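PDB 4FGW: glycerol-3-phosphate dehydrogenase [NAD(+)] 1 from Saccharomyces cerevisiae, which catalyses the NAD-dependent interconversion of dihydroxyacetone phosphate and sn-glycerol 3-phosphate, and so drives glycerol production during hyperosmotic stress. Local coordinates for residues L244-A249 and G309-V314; C252-G257 and Y374-L379; A267-G272 and D301-C306; E327-L332 and Q336-L341. All coordinates share one frame; numbering follows the deposited sequence.

How the contacts relate
All four contacts lie in the helical C-terminal domain, away from the N-terminal Rossmann-type domain. Helix 235-257 carries a segment of both contact 1 and contact 2, with centres about 13 Å apart. Contact 3 joins helices 261-283 and 296-307. It falls between the two segments of contact 1 along the chain, with about 9 Å between centres. Contact 4 follows contact 1 in sequence, with about 10 Å between centres. The segments of contact 2 bracket contacts 3 and 4 in sequence and alternate with those of contact 1. Contact 1 touches each of the other three, and contacts 2 and 3 also touch. Contact 1 holds Lys245, Arg310 and Asn311, assigned by similarity to catalysis and substrate binding.

Contact 1. Residues L244-A249 and G309-V314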
loop_
_atom_site.group_PDB
_atom_site.type_symbol
_atom_site.label_atom_id
_atom_site.label_comp_id
_atom_site.label_asym_id
_atom_site.label_seq_id
_atom_site.Cartn_x
_atom_site.Cartn_y
_atom_site.Cartn_z
ATOM N N LEU A 244 -12.785 -4.147 -6.730
ATOM C CA LEU A 244 -12.384 -2.734 -6.852
ATOM C C LEU A 244 -10.913 -2.439 -7.133
ATOM O O LEU A 244 -10.618 -1.453 -7.814
ATOM C CB LEU A 244 -12.933 -1.880 -5.696
ATOM C CG LEU A 244 -14.459 -1.884 -5.497
ATOM C CD1 LEU A 244 -14.873 -0.902 -4.436
ATOM C CD2 LEU A 244 -15.203 -1.592 -6.792
ATOM N N LYS A 245 -10.001 -3.317 -6.661
ATOM C CA LYS A 245 -8.549 -3.198 -6.862
ATOM C C LYS A 245 -8.182 -3.125 -8.348
ATOM O O LYS A 245 -7.220 -2.444 -8.708
ATOM C CB LYS A 245 -7.777 -4.347 -6.159
ATOM C CG LYS A 245 -8.064 -5.738 -6.738
ATOM C CD LYS A 245 -7.358 -6.860 -6.010
ATOM C CE LYS A 245 -7.581 -8.179 -6.711
ATOM N NZ LYS A 245 -6.823 -8.248 -7.984
ATOM N N ASN A 246 -8.954 -3.813 -9.204
ATOM C CA ASN A 246 -8.699 -3.853 -10.644
ATOM C C ASN A 246 -9.039 -2.558 -11.357
ATOM O O ASN A 246 -8.413 -2.247 -12.369
ATOM C CB ASN A 246 -9.347 -5.070 -11.282
ATOM C CG ASN A 246 -8.952 -6.367 -10.625
ATOM O OD1 ASN A 246 -7.875 -6.502 -10.038
ATOM N ND2 ASN A 246 -9.842 -7.329 -10.656
ATOM N N VAL A 247 -9.983 -1.775 -10.804
ATOM C CA VAL A 247 -10.351 -0.452 -11.329
ATOM C C VAL A 247 -9.177 0.488 -11.013
ATOM O O VAL A 247 -8.733 1.237 -11.889
ATOM C CB VAL A 247 -11.700 0.068 -10.755
ATOM C CG1 VAL A 247 -11.988 1.496 -11.217
ATOM C CG2 VAL A 247 -12.851 -0.861 -11.132
ATOM N N VAL A 248 -8.645 0.389 -9.777
ATOM C CA VAL A 248 -7.490 1.154 -9.315
ATOM C C VAL A 248 -6.224 0.787 -10.134
ATOM O O VAL A 248 -5.491 1.686 -10.558
ATOM C CB VAL A 248 -7.267 0.999 -7.783
ATOM C CG1 VAL A 248 -6.131 1.899 -7.296
ATOM C CG2 VAL A 248 -8.550 1.286 -7.006
ATOM N N ALA A 249 -5.993 -0.521 -10.378
ATOM C CA ALA A 249 -4.850 -1.019 -11.157
ATOM C C ALA A 249 -4.817 -0.408 -12.567
ATOM O O ALA A 249 -3.730 -0.178 -13.106
ATOM C CB ALA A 249 -4.883 -2.540 -11.237
ATOM N N GLY A 309 0.174 -7.366 -13.306
ATOM C CA GLY A 309 -1.025 -8.133 -13.634
ATOM C C GLY A 309 -1.697 -7.667 -14.904
ATOM O O GLY A 309 -1.248 -6.693 -15.517
ATOM N N ARG A 310 -2.795 -8.352 -15.290
ATOM C CA ARG A 310 -3.580 -8.108 -16.516
ATOM C C ARG A 310 -4.088 -6.677 -16.640
ATOM O O ARG A 310 -3.897 -6.049 -17.683
ATOM C CB ARG A 310 -4.768 -9.081 -16.618
ATOM C CG ARG A 310 -4.388 -10.540 -16.832
ATOM C CD ARG A 310 -5.616 -11.428 -16.945
ATOM N NE ARG A 310 -6.291 -11.601 -15.656
ATOM C CZ ARG A 310 -6.088 -12.622 -14.828
ATOM N NH1 ARG A 310 -5.237 -13.589 -15.150
ATOM N NH2 ARG A 310 -6.741 -12.688 -13.675
ATOM N N ASN A 311 -4.730 -6.168 -15.576
ATOM C CA ASN A 311 -5.325 -4.831 -15.509
ATOM C C ASN A 311 -4.311 -3.705 -15.665
ATOM O O ASN A 311 -4.524 -2.826 -16.494
ATOM C CB ASN A 311 -6.163 -4.680 -14.241
ATOM C CG ASN A 311 -7.289 -5.681 -14.169
ATOM O OD1 ASN A 311 -8.337 -5.510 -14.788
ATOM N ND2 ASN A 311 -7.083 -6.767 -13.435
ATOM N N VAL A 312 -3.199 -3.740 -14.899
ATOM C CA VAL A 312 -2.134 -2.730 -14.973
ATOM C C VAL A 312 -1.416 -2.758 -16.344
ATOM O O VAL A 312 -1.182 -1.697 -16.924
ATOM C CB VAL A 312 -1.185 -2.727 -13.719
ATOM C CG1 VAL A 312 -0.321 -3.974 -13.633
ATOM C CG2 VAL A 312 -0.319 -1.475 -13.666
ATOM N N LYS A 313 -1.146 -3.975 -16.880
ATOM C CA LYS A 313 -0.473 -4.213 -18.164
ATOM C C LYS A 313 -1.263 -3.654 -19.353
ATOM O O LYS A 313 -0.663 -3.009 -20.217
ATOM C CB LYS A 313 -0.185 -5.716 -18.354
ATOM C CG LYS A 313 0.882 -6.035 -19.397
ATOM C CD LYS A 313 1.270 -7.510 -19.368
ATOM C CE LYS A 313 2.447 -7.789 -20.271
ATOM N NZ LYS A 313 2.978 -9.165 -20.086
ATOM N N VAL A 314 -2.600 -3.898 -19.396
ATOM C CA VAL A 314 -3.486 -3.405 -20.470
ATOM C C VAL A 314 -3.513 -1.877 -20.463
ATOM O O VAL A 314 -3.301 -1.252 -21.510
ATOM C CB VAL A 314 -4.912 -4.032 -20.418
ATOM C CG1 VAL A 314 -5.913 -3.252 -21.276
ATOM C CG2 VAL A 314 -4.875 -5.490 -20.856
#
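Asn311 packs against Asn246 and Ala249 where two helices of the all-helical C-terminal domain run side by side. Segments 310-314 of helix 310-320 and 244-249 of helix 235-257 point nearly the same way, with 21° between their directions. The CB of Asn311 rests on Ala249 CB at 3.9 Å and also lies near the carbonyl oxygen of Asn246. Its CG sits anti to its own carbonyl carbon (chi1 -60°), and this turns the amide toward Asn246. Asn311 CG is 3.6 Å from Asn246 CB. The tip then divides. OD1 accepts a hydrogen bond from the backbone N of Gly340, which probably fixes the rotation of the amide. Asn311 ND2 lies 3.4 Å from Asn246 CG, and the two amide planes are stacked, only 9° apart. No hydrogen bond joins the two amides. Instead, Asn246 OD1 accepts from Lys245 NZ at 2.9 Å. Lys245 NZ is also hydrogen-bonded to Thr305 OG1 of helix 296-307. By similarity Lys245 is the proton acceptor and Asn311 binds substrate. Asn246 thus touches both residues. Further along the helices, Val312 CA makes a C-H...O contact with Ala249 O at 3.5 Å.

Contact 2. Residues C252-G257 and Y374-L379; sequences CGFVEG and YPMKNL
Met376 lies across Phe254 at about a right angle and makes a Met-aromatic contact with its ring. The sulfur SD of Met376 is 4.7 Å from the centroid of the Phe254 ring. It approaches obliquely, 44° off the ring normal. CG of Met376 sits 3.8 Å from Phe254 CB, at the root of the aromatic side chain. Next along the chain, Met376 SD lies 4.0 Å from Phe254 CD2. A bend at the last torsion (chi3 -83°) brings the methyl group to the ring atoms CD2 and CE2. The closest approach is Met376 CE to Phe254 CD2, at 3.7 Å.

Leu379 makes the second half of the contact. Its side chain crosses that of Val255 at about a right angle. The branch CD2 of Leu379 does the touching, 4.1 Å from Val255 CG2. The same Leu379 methyl lies 4.5 Å from Phe254 CB, so it bridges two consecutive residues of the helix. Met376 and Leu379 are the end residues of a type I beta turn. That turn leads into helix 379-383 and sets both side chains against the last turns of helix 235-257. Ile369 and Val370 of helix 361-371 and Met318 of helix 310-320 also pack on Phe254.

No hydrogen bond or salt bridge crosses between the two segments. Between them the contact is apolar. It rests on hydrophobic burial and dispersion, with a Met-aromatic component.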
loop_
_atom_site.group_PDB
_atom_site.type_symbol
_atom_site.label_atom_id
_atom_site.label_comp_id
_atom_site.label_asym_id
_atom_site.label_seq_id
_atom_site.Cartn_x
_atom_site.Cartn_y
_atom_site.Cartn_z
ATOM N N CYS A 252 -3.366 3.083 -12.287
ATOM C CA CYS A 252 -1.909 2.957 -12.082
ATOM C C CYS A 252 -1.186 2.742 -13.404
ATOM O O CYS A 252 -0.140 3.353 -13.636
ATOM C CB CYS A 252 -1.583 1.839 -11.096
ATOM S SG CYS A 252 -2.146 2.154 -9.414
ATOM N N GLY A 253 -1.737 1.853 -14.233
ATOM C CA GLY A 253 -1.208 1.533 -15.554
ATOM C C GLY A 253 -1.179 2.743 -16.460
ATOM O O GLY A 253 -0.157 3.005 -17.106
ATOM N N PHE A 254 -2.289 3.526 -16.463
ATOM C CA PHE A 254 -2.409 4.762 -17.239
ATOM C C PHE A 254 -1.277 5.705 -16.872
ATOM O O PHE A 254 -0.546 6.183 -17.740
ATOM C CB PHE A 254 -3.759 5.460 -16.967
ATOM C CG PHE A 254 -5.010 4.717 -17.375
ATOM C CD1 PHE A 254 -6.213 4.932 -16.714
ATOM C CD2 PHE A 254 -4.989 3.811 -18.430
ATOM C CE1 PHE A 254 -7.369 4.243 -17.088
ATOM C CE2 PHE A 254 -6.142 3.123 -18.801
ATOM C CZ PHE A 254 -7.326 3.344 -18.130
ATOM N N VAL A 255 -1.105 5.911 -15.574
ATOM C CA VAL A 255 -0.113 6.789 -14.982
ATOM C C VAL A 255 1.351 6.330 -15.219
ATOM O O VAL A 255 2.211 7.171 -15.491
ATOM C CB VAL A 255 -0.540 7.038 -13.520
ATOM C CG1 VAL A 255 0.520 6.649 -12.499
ATOM C CG2 VAL A 255 -1.038 8.454 -13.330
ATOM N N GLU A 256 1.601 5.004 -15.189
ATOM C CA GLU A 256 2.910 4.398 -15.458
ATOM C C GLU A 256 3.266 4.543 -16.946
ATOM O O GLU A 256 4.347 5.041 -17.263
ATOM C CB GLU A 256 2.915 2.916 -15.059
ATOM C CG GLU A 256 3.122 2.681 -13.572
ATOM C CD GLU A 256 3.172 1.233 -13.120
ATOM O OE1 GLU A 256 3.121 0.329 -13.986
ATOM O OE2 GLU A 256 3.251 1.001 -11.893
ATOM N N GLY A 257 2.332 4.144 -17.823
ATOM C CA GLY A 257 2.456 4.207 -19.275
ATOM C C GLY A 257 2.713 5.599 -19.816
ATOM O O GLY A 257 3.357 5.747 -20.858
ATOM N N TYR A 374 -11.795 10.107 -22.798
ATOM C CA TYR A 374 -11.215 11.059 -21.854
ATOM C C TYR A 374 -9.684 11.097 -21.906
ATOM O O TYR A 374 -9.050 10.041 -21.916
ATOM C CB TYR A 374 -11.818 10.917 -20.447
ATOM C CG TYR A 374 -13.155 11.624 -20.301
ATOM C CD1 TYR A 374 -13.318 12.672 -19.400
ATOM C CD2 TYR A 374 -14.252 11.259 -21.083
ATOM C CE1 TYR A 374 -14.541 13.337 -19.274
ATOM C CE2 TYR A 374 -15.473 11.928 -20.977
ATOM C CZ TYR A 374 -15.617 12.955 -20.059
ATOM O OH TYR A 374 -16.824 13.596 -19.934
ATOM N N PRO A 375 -9.108 12.320 -22.045
ATOM C CA PRO A 375 -7.652 12.478 -22.267
ATOM C C PRO A 375 -6.569 11.682 -21.530
ATOM O O PRO A 375 -5.433 11.675 -22.027
ATOM C CB PRO A 375 -7.443 13.988 -22.152
ATOM C CG PRO A 375 -8.715 14.551 -22.634
ATOM C CD PRO A 375 -9.788 13.631 -22.127
ATOM N N MET A 376 -6.869 11.054 -20.364
ATOM C CA MET A 376 -5.919 10.250 -19.567
ATOM C C MET A 376 -4.885 11.105 -18.826
ATOM O O MET A 376 -4.581 10.819 -17.668
ATOM C CB MET A 376 -5.235 9.158 -20.415
ATOM C CG MET A 376 -4.739 7.973 -19.631
ATOM S SD MET A 376 -3.767 6.853 -20.671
ATOM C CE MET A 376 -5.047 5.913 -21.429
ATOM N N LYS A 377 -4.359 12.158 -19.485
ATOM C CA LYS A 377 -3.401 13.111 -18.907
ATOM C C LYS A 377 -4.114 14.000 -17.871
ATOM O O LYS A 377 -3.457 14.603 -17.022
ATOM C CB LYS A 377 -2.795 14.013 -20.002
ATOM C CG LYS A 377 -2.046 13.281 -21.120
ATOM C CD LYS A 377 -1.363 14.254 -22.096
ATOM C CE LYS A 377 -2.298 14.872 -23.116
ATOM N NZ LYS A 377 -1.629 15.938 -23.906
ATOM N N ASN A 378 -5.458 14.089 -17.966
ATOM C CA ASN A 378 -6.320 14.885 -17.089
ATOM C C ASN A 378 -6.628 14.201 -15.757
ATOM O O ASN A 378 -7.304 14.803 -14.919
ATOM C CB ASN A 378 -7.622 15.245 -17.809
ATOM C CG ASN A 378 -7.484 16.139 -19.021
ATOM O OD1 ASN A 378 -8.425 16.282 -19.802
ATOM N ND2 ASN A 378 -6.341 16.792 -19.195
ATOM N N LEU A 379 -6.136 12.953 -15.561
ATOM C CA LEU A 379 -6.315 12.146 -14.348
ATOM C C LEU A 379 -6.066 12.935 -13.042
ATOM O O LEU A 379 -6.990 12.959 -12.226
ATOM C CB LEU A 379 -5.513 10.827 -14.436
ATOM C CG LEU A 379 -5.914 9.647 -13.543
ATOM C CD1 LEU A 379 -7.364 9.265 -13.721
ATOM C CD2 LEU A 379 -5.081 8.438 -13.873
#

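Contact 3. Residues A267-G272 and D301-C306; sequences AIQRVG and DLITTC
Gln269 reaches across to Cys306 and Ile303 with an almost fully stretched side chain. CG stands anti to the carbonyl carbon (chi1 -76°), and the chain stays extended beyond it (chi2 171°). This carries the amide onto the opposite helix. Gln269 CD lies 3.5 Å from Cys306 CB, while Gln269 CG touches Cys306 SG at 3.7 Å. Gln269 NE2 ends 3.6 Å from Ile303 CA. A water continues the reach. It accepts a weak hydrogen bond from Gln269 NE2 and donates one of 2.6 Å to Ile303 O.

The segments of helices 261-283 and 296-307, both in the C-terminal helical domain, run roughly antiparallel, 143° between their directions. This helix pair also borders the second subunit of the dimer. Arg270 forms a salt bridge with Glu195 of that subunit, and Ile303 of that subunit packs on Gln269.

Leu302 takes a different pose, with CG anti to the backbone N. Its CD2 methyl thereby meets the backbone carbonyl of Gln269, with Leu302 CD2 3.5 Å from Gln269 O. Farther round the same helix, Thr305 OG1 donates to Asp301 O at 2.7 Å and also bonds Lys245 NZ, of the lysine that is the proton acceptor by similarity.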
loop_
_atom_site.group_PDB
_atom_site.type_symbol
_atom_site.label_atom_id
_atom_site.label_comp_id
_atom_site.label_asym_id
_atom_site.label_seq_id
_atom_site.Cartn_x
_atom_site.Cartn_y
_atom_site.Cartn_z
ATOM N N ALA A 267 0.380 7.294 -5.598
ATOM C CA ALA A 267 -0.673 8.290 -5.373
ATOM C C ALA A 267 -2.050 7.741 -5.772
ATOM O O ALA A 267 -2.998 7.916 -5.007
ATOM C CB ALA A 267 -0.367 9.572 -6.137
ATOM N N ILE A 268 -2.151 7.039 -6.932
ATOM C CA ILE A 268 -3.401 6.409 -7.396
ATOM C C ILE A 268 -3.811 5.276 -6.471
ATOM O O ILE A 268 -5.003 5.123 -6.200
ATOM C CB ILE A 268 -3.408 6.035 -8.923
ATOM C CG1 ILE A 268 -3.646 7.293 -9.762
ATOM C CG2 ILE A 268 -4.495 5.002 -9.290
ATOM C CD1 ILE A 268 -2.531 7.750 -10.356
ATOM N N GLN A 269 -2.827 4.512 -5.956
ATOM C CA GLN A 269 -3.073 3.439 -4.991
ATOM C C GLN A 269 -3.637 4.005 -3.691
ATOM O O GLN A 269 -4.579 3.436 -3.140
ATOM C CB GLN A 269 -1.802 2.628 -4.731
ATOM C CG GLN A 269 -1.496 1.680 -5.880
ATOM C CD GLN A 269 -0.152 1.018 -5.780
ATOM O OE1 GLN A 269 0.768 1.330 -6.531
ATOM N NE2 GLN A 269 -0.029 0.052 -4.894
ATOM N N ARG A 270 -3.117 5.159 -3.244
ATOM C CA ARG A 270 -3.586 5.843 -2.037
ATOM C C ARG A 270 -5.017 6.344 -2.232
ATOM O O ARG A 270 -5.867 6.129 -1.361
ATOM C CB ARG A 270 -2.653 7.007 -1.682
ATOM C CG ARG A 270 -3.054 7.740 -0.410
ATOM C CD ARG A 270 -2.456 9.122 -0.351
ATOM N NE ARG A 270 -3.000 10.046 -1.348
ATOM C CZ ARG A 270 -4.099 10.775 -1.181
ATOM N NH1 ARG A 270 -4.816 10.665 -0.071
ATOM N NH2 ARG A 270 -4.497 11.609 -2.127
ATOM N N VAL A 271 -5.280 7.004 -3.376
ATOM C CA VAL A 271 -6.598 7.528 -3.715
ATOM C C VAL A 271 -7.579 6.353 -3.861
ATOM O O VAL A 271 -8.683 6.406 -3.313
ATOM C CB VAL A 271 -6.548 8.481 -4.948
ATOM C CG1 VAL A 271 -7.945 8.810 -5.475
ATOM C CG2 VAL A 271 -5.792 9.766 -4.621
ATOM N N GLY A 272 -7.136 5.304 -4.551
ATOM C CA GLY A 272 -7.885 4.073 -4.782
ATOM C C GLY A 272 -8.285 3.370 -3.506
ATOM O O GLY A 272 -9.463 3.055 -3.333
ATOM N N ASP A 301 -3.534 -6.863 -1.350
ATOM C CA ASP A 301 -4.080 -7.277 -2.636
ATOM C C ASP A 301 -4.073 -6.140 -3.647
ATOM O O ASP A 301 -3.790 -6.368 -4.827
ATOM C CB ASP A 301 -5.454 -7.934 -2.496
ATOM C CG ASP A 301 -5.726 -8.958 -3.578
ATOM O OD1 ASP A 301 -4.810 -9.245 -4.366
ATOM O OD2 ASP A 301 -6.858 -9.470 -3.637
ATOM N N LEU A 302 -4.315 -4.910 -3.170
ATOM C CA LEU A 302 -4.244 -3.707 -3.994
ATOM C C LEU A 302 -2.797 -3.496 -4.503
ATOM O O LEU A 302 -2.592 -3.293 -5.697
ATOM C CB LEU A 302 -4.722 -2.489 -3.180
ATOM C CG LEU A 302 -4.748 -1.139 -3.910
ATOM C CD1 LEU A 302 -5.820 -1.122 -5.008
ATOM C CD2 LEU A 302 -4.960 0.001 -2.939
ATOM N N ILE A 303 -1.804 -3.565 -3.588
ATOM C CA ILE A 303 -0.387 -3.394 -3.906
ATOM C C ILE A 303 0.076 -4.378 -4.989
ATOM O O ILE A 303 0.604 -3.941 -6.008
ATOM C CB ILE A 303 0.515 -3.404 -2.628
ATOM C CG1 ILE A 303 0.246 -2.149 -1.767
ATOM C CG2 ILE A 303 2.022 -3.503 -3.000
ATOM C CD1 ILE A 303 0.830 -2.189 -0.310
ATOM N N THR A 304 -0.150 -5.681 -4.786
ATOM C CA THR A 304 0.254 -6.706 -5.754
ATOM C C THR A 304 -0.366 -6.534 -7.140
ATOM O O THR A 304 0.330 -6.707 -8.144
ATOM C CB THR A 304 0.148 -8.125 -5.166
ATOM O OG1 THR A 304 0.924 -9.008 -5.979
ATOM C CG2 THR A 304 -1.303 -8.646 -5.059
ATOM N N THR A 305 -1.663 -6.176 -7.182
ATOM C CA THR A 305 -2.434 -5.974 -8.408
ATOM C C THR A 305 -1.910 -4.772 -9.190
ATOM O O THR A 305 -1.744 -4.853 -10.404
ATOM C CB THR A 305 -3.930 -5.899 -8.079
ATOM O OG1 THR A 305 -4.295 -7.066 -7.335
ATOM C CG2 THR A 305 -4.800 -5.793 -9.324
ATOM N N CYS A 306 -1.629 -3.675 -8.491
ATOM C CA CYS A 306 -1.099 -2.466 -9.096
ATOM C C CYS A 306 0.384 -2.589 -9.495
ATOM O O CYS A 306 0.828 -1.871 -10.384
ATOM C CB CYS A 306 -1.351 -1.271 -8.187
ATOM S SG CYS A 306 -3.107 -0.935 -7.881
HETATM O O HOH W 1 1.801 -1.675 -6.204
#

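Contact 4. Residues E327-L332 and Q336-L341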
loop_
_atom_site.group_PDB
_atom_site.type_symbol
_atom_site.label_atom_id
_atom_site.label_comp_id
_atom_site.label_asym_id
_atom_site.label_seq_id
_atom_site.Cartn_x
_atom_site.Cartn_y
_atom_site.Cartn_z
ATOM N N GLU A 327 -8.440 -3.564 -27.746
ATOM C CA GLU A 327 -7.382 -3.706 -28.741
ATOM C C GLU A 327 -6.102 -4.111 -27.993
ATOM O O GLU A 327 -5.363 -4.977 -28.462
ATOM C CB GLU A 327 -7.181 -2.373 -29.483
ATOM C CG GLU A 327 -6.425 -2.493 -30.799
ATOM C CD GLU A 327 -6.526 -1.319 -31.759
ATOM O OE1 GLU A 327 -6.098 -1.477 -32.927
ATOM O OE2 GLU A 327 -7.040 -0.248 -31.359
ATOM N N CYS A 328 -5.873 -3.504 -26.806
ATOM C CA CYS A 328 -4.739 -3.789 -25.925
ATOM C C CYS A 328 -4.908 -5.135 -25.198
ATOM O O CYS A 328 -3.922 -5.842 -24.988
ATOM C CB CYS A 328 -4.511 -2.639 -24.948
ATOM S SG CYS A 328 -3.955 -1.103 -25.733
ATOM N N GLU A 329 -6.157 -5.492 -24.847
ATOM C CA GLU A 329 -6.561 -6.735 -24.175
ATOM C C GLU A 329 -6.244 -7.949 -25.060
ATOM O O GLU A 329 -5.757 -8.962 -24.557
ATOM C CB GLU A 329 -8.066 -6.677 -23.848
ATOM C CG GLU A 329 -8.537 -7.665 -22.796
ATOM C CD GLU A 329 -10.017 -7.585 -22.465
ATOM O OE1 GLU A 329 -10.843 -7.628 -23.406
ATOM O OE2 GLU A 329 -10.354 -7.533 -21.260
ATOM N N LYS A 330 -6.502 -7.830 -26.374
ATOM C CA LYS A 330 -6.241 -8.869 -27.377
ATOM C C LYS A 330 -4.728 -9.040 -27.613
ATOM O O LYS A 330 -4.254 -10.173 -27.736
ATOM C CB LYS A 330 -6.975 -8.529 -28.699
ATOM C CG LYS A 330 -6.729 -9.497 -29.858
ATOM C CD LYS A 330 -7.998 -10.203 -30.304
ATOM C CE LYS A 330 -7.762 -11.032 -31.541
ATOM N NZ LYS A 330 -9.014 -11.670 -32.023
ATOM N N GLU A 331 -3.983 -7.912 -27.674
ATOM C CA GLU A 331 -2.541 -7.865 -27.929
ATOM C C GLU A 331 -1.680 -8.531 -26.852
ATOM O O GLU A 331 -0.648 -9.117 -27.186
ATOM C CB GLU A 331 -2.076 -6.417 -28.169
ATOM C CG GLU A 331 -0.832 -6.317 -29.035
ATOM C CD GLU A 331 -0.234 -4.930 -29.141
ATOM O OE1 GLU A 331 0.757 -4.653 -28.426
ATOM O OE2 GLU A 331 -0.743 -4.123 -29.953
ATOM N N LEU A 332 -2.084 -8.438 -25.576
ATOM C CA LEU A 332 -1.290 -9.002 -24.483
ATOM C C LEU A 332 -1.881 -10.252 -23.842
ATOM O O LEU A 332 -1.160 -11.236 -23.671
ATOM C CB LEU A 332 -1.007 -7.949 -23.381
ATOM C CG LEU A 332 -0.462 -6.578 -23.793
ATOM C CD1 LEU A 332 -0.848 -5.525 -22.776
ATOM C CD2 LEU A 332 1.048 -6.608 -23.983
ATOM N N GLN A 336 -7.599 -14.233 -22.509
ATOM C CA GLN A 336 -7.912 -13.782 -21.150
ATOM C C GLN A 336 -8.405 -12.331 -21.120
ATOM O O GLN A 336 -8.120 -11.560 -22.041
ATOM C CB GLN A 336 -6.699 -13.953 -20.227
ATOM C CG GLN A 336 -6.524 -15.365 -19.696
ATOM C CD GLN A 336 -5.451 -15.403 -18.640
ATOM O OE1 GLN A 336 -5.688 -15.098 -17.466
ATOM N NE2 GLN A 336 -4.236 -15.746 -19.045
ATOM N N SER A 337 -9.139 -11.963 -20.056
ATOM C CA SER A 337 -9.696 -10.620 -19.904
ATOM C C SER A 337 -9.195 -9.870 -18.671
ATOM O O SER A 337 -8.919 -10.483 -17.638
ATOM C CB SER A 337 -11.220 -10.680 -19.880
ATOM O OG SER A 337 -11.738 -11.313 -21.039
ATOM N N ALA A 338 -9.100 -8.533 -18.783
ATOM C CA ALA A 338 -8.752 -7.647 -17.677
ATOM C C ALA A 338 -10.092 -7.260 -17.049
ATOM O O ALA A 338 -10.810 -6.406 -17.571
ATOM C CB ALA A 338 -8.005 -6.418 -18.183
ATOM N N GLN A 339 -10.446 -7.926 -15.955
ATOM C CA GLN A 339 -11.759 -7.755 -15.337
ATOM C C GLN A 339 -12.112 -6.294 -15.075
ATOM O O GLN A 339 -13.244 -5.866 -15.305
ATOM C CB GLN A 339 -11.842 -8.555 -14.034
ATOM C CG GLN A 339 -13.071 -9.444 -13.929
ATOM C CD GLN A 339 -14.358 -8.697 -14.219
ATOM O OE1 GLN A 339 -14.933 -8.062 -13.334
ATOM N NE2 GLN A 339 -14.817 -8.768 -15.463
ATOM N N GLY A 340 -11.137 -5.538 -14.587
ATOM C CA GLY A 340 -11.340 -4.137 -14.213
ATOM C C GLY A 340 -12.048 -3.295 -15.262
ATOM O O GLY A 340 -12.695 -2.298 -14.924
ATOM N N LEU A 341 -11.926 -3.689 -16.550
ATOM C CA LEU A 341 -12.567 -3.047 -17.703
ATOM C C LEU A 341 -14.092 -3.112 -17.564
ATOM O O LEU A 341 -14.772 -2.124 -17.832
ATOM C CB LEU A 341 -12.123 -3.758 -18.996
ATOM C CG LEU A 341 -11.096 -3.078 -19.911
ATOM C CD1 LEU A 341 -9.912 -2.540 -19.155
ATOM C CD2 LEU A 341 -10.583 -4.055 -20.942
#
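Glu329 and Ala338 form the tight part of this contact. The side chain of Glu329 leaves helix 325-333 fully extended, with CG anti to the backbone N (chi1 -162°). It ends with one carboxylate oxygen against the backbone of segment 336-341. Glu329 OE2 accepts a hydrogen bond of 3.0 Å from the backbone N of Ala338. The bond is fairly straight, with 157° at the hydrogen. The donor comes to the anti side of OE2 and stands 22° out of the carboxylate plane. Carbon atoms also lie close to this oxygen. Ser337 CA is 3.4 Å from Glu329 OE2, and Leu341 CD2 is 3.5 Å from it. The Glu329 and Leu341 side chains run alongside each other, pointing opposite ways, and Leu341 CD2 is also near Glu329 CD.

A short link joins two consecutive helices of the C-terminal domain here. Helix 325-333 passes through it into helix 340-354, and Glu329 ties the link back to the helix before it. Leu341 N bonds to Ala338 O as the chain turns into the second helix. This stretch holds Gln339, which by similarity binds NAD(+).

The packing is looser toward solvent. Gln336 is exposed and meets Glu329 chiefly through its backbone, with Gln336 O 4.0 Å from Glu329 CG. Its side chain leads off toward Arg310. Ser337 is exposed too. Its hydroxyl makes no hydrogen bond to Glu329, as Ser337 OG stays 4.0 Å from Glu329 OE2.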